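PDB 1DYQ: enterotoxin type A from Staphylococcus aureus, which activates T cells as a superantigen by binding MHC class II, partly through zinc, and T-cell receptors, and causes staphylococcal food poisoning. Local coordinates for residues K38-E43 / K85-G90; D79-K84 / V112-N117; G21-N26 / Q203-N208; Q29-N34 / T209-Y214. The protein carries 3 engineered substitutions. All coordinates share one frame; numbering follows the deposited sequence. Where two conformers were deposited one is given.

Interaction 1. Residues K38-E43 / K85-G90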
# COMPACT_ATOMS: atom_id res chain seq x y z
N LYS A 38 6.58 -10.28 -0.13
CA LYS A 38 6.30 -10.39 -1.57
C LYS A 38 6.64 -11.82 -1.98
O LYS A 38 7.82 -12.12 -2.22
CB LYS A 38 7.19 -9.40 -2.33
CG LYS A 38 6.67 -9.00 -3.70
CD LYS A 38 7.77 -8.30 -4.50
CE LYS A 38 8.17 -9.14 -5.70
NZ LYS A 38 6.99 -9.39 -6.59
N THR A 39 5.66 -12.70 -1.91
CA THR A 39 5.89 -14.13 -2.14
C THR A 39 4.68 -14.73 -2.83
O THR A 39 3.57 -14.19 -2.75
CB THR A 39 6.16 -14.87 -0.82
OG1 THR A 39 6.49 -16.25 -1.06
CG2 THR A 39 4.94 -14.82 0.08
N GLU A 40 4.87 -15.83 -3.56
CA GLU A 40 3.79 -16.43 -4.31
C GLU A 40 3.44 -17.83 -3.80
O GLU A 40 4.33 -18.50 -3.26
CB GLU A 40 4.14 -16.55 -5.80
CG GLU A 40 4.98 -15.38 -6.33
CD GLU A 40 4.19 -14.09 -6.35
OE1 GLU A 40 3.06 -14.10 -6.87
OE2 GLU A 40 4.71 -13.07 -5.84
N ASN A 41 2.23 -18.24 -4.02
CA ASN A 41 1.76 -19.60 -3.81
C ASN A 41 1.91 -20.07 -2.38
O ASN A 41 2.50 -21.13 -2.10
CB ASN A 41 2.50 -20.54 -4.78
CG ASN A 41 1.76 -21.85 -4.98
OD1 ASN A 41 2.41 -22.90 -5.12
ND2 ASN A 41 0.45 -21.81 -5.04
N LYS A 42 1.42 -19.28 -1.45
CA LYS A 42 1.43 -19.63 -0.03
C LYS A 42 -0.00 -19.97 0.39
O LYS A 42 -0.96 -19.66 -0.31
CB LYS A 42 1.93 -18.45 0.81
CG LYS A 42 3.31 -17.94 0.40
CD LYS A 42 4.41 -18.78 1.01
CE LYS A 42 4.14 -19.06 2.49
NZ LYS A 42 5.37 -19.24 3.29
N GLU A 43 -0.16 -20.55 1.57
CA GLU A 43 -1.48 -20.89 2.07
C GLU A 43 -1.42 -20.99 3.61
O GLU A 43 -0.41 -21.38 4.15
CB GLU A 43 -2.01 -22.19 1.49
CG GLU A 43 -3.35 -22.68 1.96
CD GLU A 43 -3.36 -23.32 3.34
OE1 GLU A 43 -2.29 -23.83 3.74
OE2 GLU A 43 -4.42 -23.30 3.99
N LYS A 85 -4.67 -20.99 -1.99
CA LYS A 85 -3.35 -20.59 -2.47
C LYS A 85 -3.42 -19.08 -2.84
O LYS A 85 -4.37 -18.67 -3.49
CB LYS A 85 -2.85 -21.36 -3.66
CG LYS A 85 -2.62 -22.87 -3.38
CD LYS A 85 -1.38 -23.02 -2.51
CE LYS A 85 -0.82 -24.44 -2.59
NZ LYS A 85 -0.88 -25.11 -1.25
N VAL A 86 -2.54 -18.35 -2.18
CA VAL A 86 -2.54 -16.88 -2.32
C VAL A 86 -1.15 -16.40 -2.64
O VAL A 86 -0.13 -17.04 -2.38
CB VAL A 86 -3.02 -16.19 -1.02
CG1 VAL A 86 -4.47 -16.53 -0.75
CG2 VAL A 86 -2.11 -16.57 0.15
N ASP A 87 -1.06 -15.16 -3.15
CA ASP A 87 0.15 -14.41 -3.27
C ASP A 87 0.05 -13.19 -2.31
O ASP A 87 -1.07 -12.73 -2.06
CB ASP A 87 0.39 -13.90 -4.68
CG ASP A 87 0.40 -15.01 -5.72
OD1 ASP A 87 0.88 -16.13 -5.40
OD2 ASP A 87 -0.08 -14.75 -6.84
N LEU A 88 1.18 -12.79 -1.80
CA LEU A 88 1.25 -11.68 -0.85
C LEU A 88 2.09 -10.53 -1.44
O LEU A 88 3.11 -10.73 -2.05
CB LEU A 88 1.94 -12.14 0.45
CG LEU A 88 1.28 -13.39 1.10
CD1 LEU A 88 2.16 -13.75 2.33
CD2 LEU A 88 -0.12 -13.11 1.51
N TYR A 89 1.60 -9.31 -1.16
CA TYR A 89 2.39 -8.12 -1.50
C TYR A 89 1.93 -6.98 -0.58
O TYR A 89 0.86 -6.44 -0.73
CB TYR A 89 2.22 -7.68 -2.96
CG TYR A 89 3.23 -6.63 -3.40
CD1 TYR A 89 3.27 -5.37 -2.82
CD2 TYR A 89 4.11 -6.90 -4.43
CE1 TYR A 89 4.22 -4.42 -3.20
CE2 TYR A 89 5.06 -5.97 -4.83
CZ TYR A 89 5.08 -4.73 -4.24
OH TYR A 89 6.03 -3.80 -4.62
N GLY A 90 2.70 -6.78 0.51
CA GLY A 90 2.27 -5.75 1.47
C GLY A 90 3.40 -5.41 2.43
O GLY A 90 4.37 -6.16 2.54
O HOH W 1 3.30 -10.97 -4.80

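Interaction 2. Residues D79-K84 / V112-N117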
# COMPACT_ATOMS: atom_id res chain seq x y z
N ASP A 79 -12.55 -14.82 4.75
CA ASP A 79 -13.06 -16.05 4.14
C ASP A 79 -12.74 -16.20 2.68
O ASP A 79 -12.64 -17.37 2.18
CB ASP A 79 -14.56 -16.21 4.40
CG ASP A 79 -14.90 -16.58 5.82
OD1 ASP A 79 -13.98 -16.92 6.60
OD2 ASP A 79 -16.09 -16.51 6.17
N LYS A 80 -12.44 -15.16 1.93
CA LYS A 80 -12.04 -15.27 0.54
C LYS A 80 -10.70 -15.98 0.39
O LYS A 80 -10.37 -16.54 -0.66
CB LYS A 80 -11.89 -13.88 -0.12
CG LYS A 80 -13.15 -13.19 -0.54
CD LYS A 80 -12.81 -11.95 -1.41
CE LYS A 80 -12.58 -10.74 -0.52
NZ LYS A 80 -13.16 -9.49 -1.11
N TYR A 81 -9.81 -15.82 1.39
CA TYR A 81 -8.45 -16.21 1.29
C TYR A 81 -8.02 -17.35 2.22
O TYR A 81 -6.98 -17.97 1.98
CB TYR A 81 -7.54 -14.97 1.61
CG TYR A 81 -7.90 -13.82 0.66
CD1 TYR A 81 -7.56 -13.91 -0.68
CD2 TYR A 81 -8.50 -12.68 1.15
CE1 TYR A 81 -7.92 -12.88 -1.55
CE2 TYR A 81 -8.83 -11.63 0.29
CZ TYR A 81 -8.54 -11.75 -1.05
OH TYR A 81 -8.86 -10.73 -1.92
N LYS A 82 -8.77 -17.54 3.28
CA LYS A 82 -8.37 -18.58 4.27
C LYS A 82 -8.38 -19.95 3.61
O LYS A 82 -9.33 -20.34 2.96
CB LYS A 82 -9.36 -18.54 5.44
CG LYS A 82 -8.98 -19.43 6.61
CD LYS A 82 -10.12 -19.38 7.65
CE LYS A 82 -11.33 -20.15 7.13
NZ LYS A 82 -12.55 -19.84 7.93
N GLY A 83 -7.25 -20.65 3.72
CA GLY A 83 -7.13 -22.00 3.21
C GLY A 83 -7.02 -22.06 1.69
O GLY A 83 -7.19 -23.15 1.12
N LYS A 84 -6.66 -20.96 1.05
CA LYS A 84 -6.51 -20.94 -0.41
C LYS A 84 -5.07 -20.60 -0.79
O LYS A 84 -4.37 -19.97 0.01
CB LYS A 84 -7.39 -19.81 -1.01
CG LYS A 84 -8.86 -19.92 -0.73
CD LYS A 84 -9.48 -21.02 -1.57
CE LYS A 84 -11.00 -20.95 -1.54
NZ LYS A 84 -11.54 -21.30 -0.20
N VAL A 112 -3.32 -9.46 0.12
CA VAL A 112 -3.45 -10.84 -0.37
C VAL A 112 -4.28 -10.94 -1.64
O VAL A 112 -5.32 -10.31 -1.76
CB VAL A 112 -4.15 -11.67 0.74
CG1 VAL A 112 -4.23 -13.15 0.37
CG2 VAL A 112 -3.38 -11.50 2.04
N THR A 113 -3.86 -11.81 -2.55
CA THR A 113 -4.66 -12.10 -3.74
C THR A 113 -4.69 -13.62 -3.99
O THR A 113 -3.73 -14.29 -3.67
CB THR A 113 -4.05 -11.45 -5.01
OG1 THR A 113 -2.67 -11.62 -5.06
CG2 THR A 113 -4.40 -9.95 -5.00
N LEU A 114 -5.81 -14.09 -4.53
CA LEU A 114 -5.84 -15.53 -4.92
C LEU A 114 -4.77 -15.79 -5.94
O LEU A 114 -4.55 -14.99 -6.86
CB LEU A 114 -7.22 -15.89 -5.45
CG LEU A 114 -8.34 -15.82 -4.40
CD1 LEU A 114 -9.70 -15.91 -5.05
CD2 LEU A 114 -8.10 -16.92 -3.37
N HIS A 115 -4.06 -16.92 -5.80
CA HIS A 115 -2.94 -17.20 -6.68
C HIS A 115 -3.42 -17.68 -8.05
O HIS A 115 -2.87 -17.40 -9.08
CB HIS A 115 -2.03 -18.25 -6.06
CG HIS A 115 -0.93 -18.74 -6.93
ND1 HIS A 115 0.27 -18.16 -7.14
CD2 HIS A 115 -0.94 -19.90 -7.71
CE1 HIS A 115 1.01 -18.90 -7.98
NE2 HIS A 115 0.27 -19.94 -8.34
N ASP A 116 -4.40 -18.62 -7.95
CA ASP A 116 -4.79 -19.34 -9.13
C ASP A 116 -5.38 -18.51 -10.26
O ASP A 116 -6.26 -17.71 -10.13
CB ASP A 116 -5.59 -20.57 -8.88
CG ASP A 116 -4.95 -21.68 -8.14
OD1 ASP A 116 -3.71 -21.82 -8.04
OD2 ASP A 116 -5.74 -22.59 -7.70
N ASN A 117 -4.77 -18.86 -11.43
CA ASN A 117 -5.25 -18.20 -12.67
C ASN A 117 -5.08 -16.70 -12.53
O ASN A 117 -5.55 -15.97 -13.40
CB ASN A 117 -6.69 -18.59 -12.93
CG ASN A 117 -6.92 -20.08 -13.13
OD1 ASN A 117 -6.26 -20.71 -13.96
ND2 ASN A 117 -7.87 -20.64 -12.38

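Interaction 3. Residues G21-N26 / Q203-N208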
# COMPACT_ATOMS: atom_id res chain seq x y z
N GLY A 21 3.60 16.25 14.52
CA GLY A 21 4.63 15.48 15.12
C GLY A 21 5.43 14.60 14.20
O GLY A 21 6.20 15.02 13.32
N THR A 22 5.35 13.29 14.49
CA THR A 22 6.15 12.31 13.78
C THR A 22 5.54 11.90 12.45
O THR A 22 6.05 11.00 11.78
CB THR A 22 6.27 11.02 14.66
OG1 THR A 22 4.95 10.66 15.04
CG2 THR A 22 7.10 11.36 15.89
N ALA A 23 4.44 12.54 12.05
CA ALA A 23 3.71 12.19 10.89
C ALA A 23 4.51 12.04 9.62
O ALA A 23 4.41 10.99 8.96
CB ALA A 23 2.52 13.14 10.66
N LEU A 24 5.33 13.03 9.30
CA LEU A 24 6.08 12.97 8.03
C LEU A 24 7.13 11.87 8.07
O LEU A 24 7.34 11.14 7.11
CB LEU A 24 6.73 14.33 7.79
CG LEU A 24 6.90 14.84 6.38
CD1 LEU A 24 5.63 14.70 5.56
CD2 LEU A 24 7.39 16.29 6.38
N GLY A 25 7.78 11.77 9.23
CA GLY A 25 8.78 10.72 9.44
C GLY A 25 8.12 9.33 9.32
O GLY A 25 8.76 8.45 8.76
N ASN A 26 6.94 9.15 9.89
CA ASN A 26 6.25 7.86 9.79
C ASN A 26 5.86 7.56 8.34
O ASN A 26 5.98 6.43 7.88
CB ASN A 26 5.05 7.76 10.69
CG ASN A 26 5.41 7.77 12.18
OD1 ASN A 26 6.55 7.39 12.49
ND2 ASN A 26 4.46 8.13 12.99
N GLN A 203 -3.64 10.51 9.53
CA GLN A 203 -3.02 10.93 10.81
C GLN A 203 -1.69 10.20 10.94
O GLN A 203 -1.59 9.14 11.56
CB GLN A 203 -3.95 10.58 11.96
CG GLN A 203 -5.29 11.29 11.91
CD GLN A 203 -5.17 12.79 12.10
OE1 GLN A 203 -5.60 13.56 11.22
NE2 GLN A 203 -4.65 13.22 13.23
N GLY A 204 -0.66 10.76 10.31
CA GLY A 204 0.62 10.10 10.18
C GLY A 204 1.33 9.87 11.50
O GLY A 204 2.24 9.03 11.56
N GLN A 205 0.98 10.59 12.53
CA GLN A 205 1.60 10.48 13.85
C GLN A 205 1.28 9.14 14.51
O GLN A 205 1.97 8.78 15.47
CB GLN A 205 1.19 11.63 14.75
CG GLN A 205 -0.23 11.64 15.26
CD GLN A 205 -1.21 12.35 14.36
OE1 GLN A 205 -1.12 12.32 13.14
NE2 GLN A 205 -2.19 13.03 14.98
N TYR A 206 0.33 8.41 13.99
CA TYR A 206 0.03 7.05 14.48
C TYR A 206 0.53 6.04 13.46
O TYR A 206 -0.21 5.65 12.55
CB TYR A 206 -1.49 6.92 14.66
CG TYR A 206 -2.06 7.93 15.62
CD1 TYR A 206 -1.61 7.96 16.95
CD2 TYR A 206 -3.00 8.86 15.22
CE1 TYR A 206 -2.13 8.88 17.84
CE2 TYR A 206 -3.52 9.78 16.12
CZ TYR A 206 -3.08 9.77 17.42
OH TYR A 206 -3.59 10.69 18.31
N SER A 207 1.78 5.57 13.65
CA SER A 207 2.36 4.68 12.63
C SER A 207 1.71 3.32 12.64
O SER A 207 1.65 2.63 11.62
CB SER A 207 3.85 4.52 12.83
OG SER A 207 4.10 3.91 14.12
N ASN A 208 1.06 3.01 13.72
CA ASN A 208 0.36 1.70 13.75
C ASN A 208 -0.82 1.63 12.85
O ASN A 208 -1.25 0.48 12.54
CB ASN A 208 0.11 1.39 15.18
CG ASN A 208 -0.79 2.39 15.86
OD1 ASN A 208 -0.57 3.61 15.85
ND2 ASN A 208 -1.85 1.88 16.46
O HOH W 2 4.00 10.09 17.92

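Interaction 4. Residues Q29-N34 / T209-Y214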
# COMPACT_ATOMS: atom_id res chain seq x y z
N GLN A 29 8.89 6.60 6.39
CA GLN A 29 9.32 5.22 6.69
C GLN A 29 8.43 4.18 6.03
O GLN A 29 8.95 3.24 5.43
CB GLN A 29 9.27 5.03 8.23
CG GLN A 29 9.64 3.57 8.60
CD GLN A 29 9.56 3.39 10.12
OE1 GLN A 29 8.74 3.98 10.78
NE2 GLN A 29 10.46 2.55 10.64
N ILE A 30 7.11 4.36 6.11
CA ILE A 30 6.20 3.30 5.63
C ILE A 30 6.16 3.22 4.13
O ILE A 30 5.91 2.17 3.55
CB ILE A 30 4.83 3.42 6.27
CG1 ILE A 30 4.05 2.10 6.28
CG2 ILE A 30 3.98 4.48 5.58
CD1 ILE A 30 4.78 0.87 5.93
N TYR A 31 6.50 4.34 3.41
CA TYR A 31 6.54 4.25 1.94
C TYR A 31 7.90 4.25 1.35
O TYR A 31 8.03 4.10 0.09
CB TYR A 31 5.71 5.46 1.36
CG TYR A 31 4.25 5.23 1.59
CD1 TYR A 31 3.59 4.20 0.88
CD2 TYR A 31 3.48 5.99 2.44
CE1 TYR A 31 2.25 3.96 1.08
CE2 TYR A 31 2.14 5.77 2.64
CZ TYR A 31 1.51 4.72 1.97
OH TYR A 31 0.18 4.50 2.12
N TYR A 32 9.00 4.35 2.09
CA TYR A 32 10.33 4.40 1.52
C TYR A 32 11.38 3.60 2.30
O TYR A 32 12.36 3.19 1.69
CB TYR A 32 10.75 5.88 1.44
CG TYR A 32 11.98 6.18 0.63
CD1 TYR A 32 12.00 5.97 -0.75
CD2 TYR A 32 13.10 6.73 1.25
CE1 TYR A 32 13.15 6.28 -1.49
CE2 TYR A 32 14.24 7.03 0.51
CZ TYR A 32 14.25 6.78 -0.84
OH TYR A 32 15.39 7.09 -1.56
N TYR A 33 11.11 3.32 3.57
CA TYR A 33 12.09 2.51 4.35
C TYR A 33 11.36 1.28 4.92
O TYR A 33 11.75 0.74 5.97
CB TYR A 33 12.66 3.32 5.49
CG TYR A 33 13.47 4.54 5.11
CD1 TYR A 33 14.56 4.45 4.28
CD2 TYR A 33 13.12 5.78 5.64
CE1 TYR A 33 15.30 5.58 3.95
CE2 TYR A 33 13.88 6.91 5.35
CZ TYR A 33 14.93 6.79 4.50
OH TYR A 33 15.70 7.92 4.22
N ASN A 34 10.40 0.78 4.20
CA ASN A 34 9.55 -0.32 4.67
C ASN A 34 10.18 -1.70 4.43
O ASN A 34 11.25 -1.87 3.89
CB ASN A 34 8.18 -0.25 4.04
CG ASN A 34 8.15 -0.38 2.54
OD1 ASN A 34 8.99 -1.02 1.92
ND2 ASN A 34 7.11 0.19 1.88
N THR A 209 -1.54 2.67 12.52
CA THR A 209 -2.74 2.66 11.70
C THR A 209 -2.52 3.34 10.38
O THR A 209 -3.44 3.42 9.53
CB THR A 209 -3.91 3.32 12.44
OG1 THR A 209 -3.51 4.61 12.96
CG2 THR A 209 -4.34 2.43 13.65
N LEU A 210 -1.30 3.78 10.10
CA LEU A 210 -1.06 4.46 8.80
C LEU A 210 -1.55 3.64 7.63
O LEU A 210 -2.16 4.20 6.66
CB LEU A 210 0.39 4.84 8.67
CG LEU A 210 0.78 6.30 8.81
CD1 LEU A 210 2.24 6.48 8.44
CD2 LEU A 210 -0.12 7.20 7.98
N LEU A 211 -1.30 2.34 7.61
CA LEU A 211 -1.69 1.49 6.52
C LEU A 211 -2.99 0.76 6.76
O LEU A 211 -3.39 -0.12 6.00
CB LEU A 211 -0.56 0.48 6.17
CG LEU A 211 0.75 1.09 5.68
CD1 LEU A 211 1.61 0.01 5.01
CD2 LEU A 211 0.44 2.22 4.66
N ARG A 212 -3.76 1.21 7.78
CA ARG A 212 -5.07 0.56 7.98
C ARG A 212 -5.99 0.78 6.80
O ARG A 212 -6.90 -0.01 6.55
CB ARG A 212 -5.70 1.08 9.28
CG ARG A 212 -7.07 0.52 9.56
CD ARG A 212 -7.48 0.84 11.00
NE ARG A 212 -8.92 0.66 11.14
CZ ARG A 212 -9.51 0.43 12.32
NH1 ARG A 212 -8.75 0.26 13.37
NH2 ARG A 212 -10.82 0.33 12.33
N ILE A 213 -5.71 1.79 5.95
CA ILE A 213 -6.47 1.97 4.73
C ILE A 213 -6.40 0.73 3.84
O ILE A 213 -7.30 0.53 3.02
CB ILE A 213 -5.98 3.17 3.89
CG1 ILE A 213 -4.48 3.16 3.69
CG2 ILE A 213 -6.46 4.47 4.52
CD1 ILE A 213 -4.00 4.17 2.64
N TYR A 214 -5.39 -0.13 3.99
CA TYR A 214 -5.25 -1.31 3.17
C TYR A 214 -5.91 -2.55 3.79
O TYR A 214 -5.95 -3.60 3.16
CB TYR A 214 -3.80 -1.62 2.89
CG TYR A 214 -2.97 -0.53 2.22
CD1 TYR A 214 -3.59 0.33 1.30
CD2 TYR A 214 -1.66 -0.34 2.54
CE1 TYR A 214 -2.80 1.32 0.68
CE2 TYR A 214 -0.87 0.64 1.93
CZ TYR A 214 -1.51 1.47 0.99
OH TYR A 214 -0.73 2.49 0.47
O HOH W 3 -1.00 5.69 4.56

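Interaction 1. Residues K38-E43 / K85-G90
Residues 38-43 and 85-90 run antiparallel, with Thr39 and Leu88 a hydrogen-bonded pair, Lys38 and Tyr89 a non-hydrogen-bonded pair, and a G1 beta bulge where Asn41 and Lys42 both face Val86. Leu88 N reaches Thr39 O almost straight at 2.9 Å, and the return bond from Thr39 N to Leu88 O stretches to 3.2 Å. Beyond the bulge Lys42 and Val86 exchange two backbone bonds. Asn41 takes the bulge position with a positive phi (60°), which asparagine tolerates better than most residues. Its N-H donates to Asp87 OD1 at 2.9 Å, which also accepts a hydrogen bond from His115 ND1, and its ND2 lies 3.3 Å from Lys85 CD, over the aliphatic part of that lysine. Strand 36-39 is an outermost strand of the five-stranded OB-fold sheet, and 86-91 joins it to 105-114. On the face carrying Thr39, Lys42, Val86 and Leu88, Thr39 CG2 and Leu88 CD1 meet side by side at 3.7 Å, with Phe58 packed against both residues. On the other face Lys38 CG lies anti to its own N (chi1 -157°), which lays the chain along the Tyr89 ring, CG 3.4 Å from CD2, while the ring also packs on Leu158 and its neighbours in helix 153-168. Glu40 bends at chi2 and brings OE1 to 3.2 Å from Asp87 OD2, the two carboxylate planes 45° apart. The closeness may favour a proton on one of them, perhaps Glu40, since Asp87 OD1 already accepts two bonds. Glu40 OE2 is met by a water that donates to it at 2.7 Å and also to Leu88 O.

Interaction 2. Residues D79-K84 / V112-N117
Tyr81 meets strand 112-114 with one face and an edge of its ring. Its CG stands anti to the carbonyl carbon (chi1 -56°), a torsion that swings the ring out from the end of helix 75-81 and across the strand. Val112 covers one face, its CB centred 4.2 Å above the ring plane, and Val112 CG1 comes to 3.6 Å from Tyr81 CD1; a branched residue is well suited to spread over an aromatic face. Lys80 CB lies against the opposite face, offset toward the rim, so the ring is held between aliphatic groups. At the ring edge, near its plane, Leu114 N is 3.8 Å from Tyr81 CE1. The Leu114 side chain crosses the tyrosine at about a right angle, with CD2 4.1 Å from Tyr81 CD1. The same methyl, Leu114 CD2, touches Lys80 O at 3.6 Å and Lys84 CB at 3.8 Å. Lys84 runs alongside Leu114 through its first carbons, then bends at chi2 and chi4 and carries its amine away: a lysine here lends its methylenes to the contact and keeps its charge at the surface. A type II turn, closed by Lys84 N to Tyr81 O, brings Lys84 back beside Leu114, and Gly83 fits its positive-phi corner (phi 75°). Val112 O, close to the tyrosine ring, is bonded by Asn217 ND2. Here the helix that follows the third strand packs, mainly through Tyr81, on the strand that comes last in the chain among the five, as the helix between the third and fourth strands caps the barrel in OB folds.

Interaction 3. Residues G21-N26 / Q203-N208
Asn26 turns its side chain from helix 23-32 toward Gly204 and Ser207. CB sits 3.2 Å from Gly204 O. CG, anti to the residue's own carbonyl carbon (chi1 -66°), is directed at the loop and passes 3.7 Å from Ser207 CB, while OD1 lies alongside the same carbon. The tip, ND2, donates to Gly204 O at 2.8 Å in a fairly straight bond (164°). The donor lies in the carbonyl plane and the acceptor close to the amide plane, so this one bond helps fix the rotation of the amide. Asparagine suits the place because a short amide can reach a backbone carbonyl directly from the helix surface. The loop is the long one between strands 195-198 and 219-221, in the beta-grasp part of the chain, and it bends here in a type I turn from Gln203 to Tyr206. A side chain on residue 204 would run into Ala23 CB, so glycine permits the approach of Ala23 CA and Gly204 CA to 3.8 Å. Gly204 O also accepts a CA-H...O contact from Ala23 CA at 3.5 Å, nearly linear, and Ala23 CB packs on Gln205 N. Thr22, whose O receives Asn26 N in the first helical turn, shares a water with the loop: its OG1 lies 3.1 Å from the water, which gives Gln205 O a weak bond.

Interaction 4. Residues Q29-N34 / T209-Y214
Ile30 and Leu211 reach toward each other tip to tip, Ile30 CD1 3.4 Å from Leu211 CD1, tighter than usual van der Waals contact; with chi2 of Ile30 near eclipsed (11°), the exact place of its CD1 is doubtful. Beside this pair, the Ile30 and Leu210 side chains slide past each other in opposite directions, Ile30 CG2 touching Leu210 CD1 at 3.9 Å. These branched aliphatic residues fill a buried seam where helix 23-32 meets the loop leading to the 3-10 turn 212-214, between the OB-fold and beta-grasp parts of the toxin; Ala91 lies against both Ile30 and Leu211. Tyr31 and Tyr214 come from opposite directions. Tyr214 OH lies at the edge of the Tyr31 ring, in its plane, and the hydroxyl oxygens are 2.8 Å apart in a hydrogen bond (Tyr31 OH, Tyr214 OH). Tyrosine suits both places, offering a ring for packing and a hydroxyl for a buried polar link. Tyr214 OH is also bonded to Asp157 of helix 153-168. A water 3.0 Å from Tyr31 OH donates to Leu210 O at 2.8 Å. Leu211 CD2 packs 3.4 Å from Tyr31 OH.

From the N terminus, helix 23-32 enters first: its beginning is held by interaction 3 and its end by interaction 4, each closing a loop of about 175 residues to the segment between strands 195-198 and 219-221. These two cross along the chain and touch through Asn26, Gly204 and Leu210. Nested inside both are interactions 1 and 2, which also cross each other: 38-43 reaches forward to 85-90, and 79-84 to 112-117. They touch where strands 86-91 and 105-114 lie side by side; interaction 1 joins the edge strand, and interaction 2 the helix 75-81, to the inner strands of the OB-fold sheet, while interactions 3 and 4 tie the N-terminal helix to the beta-grasp region.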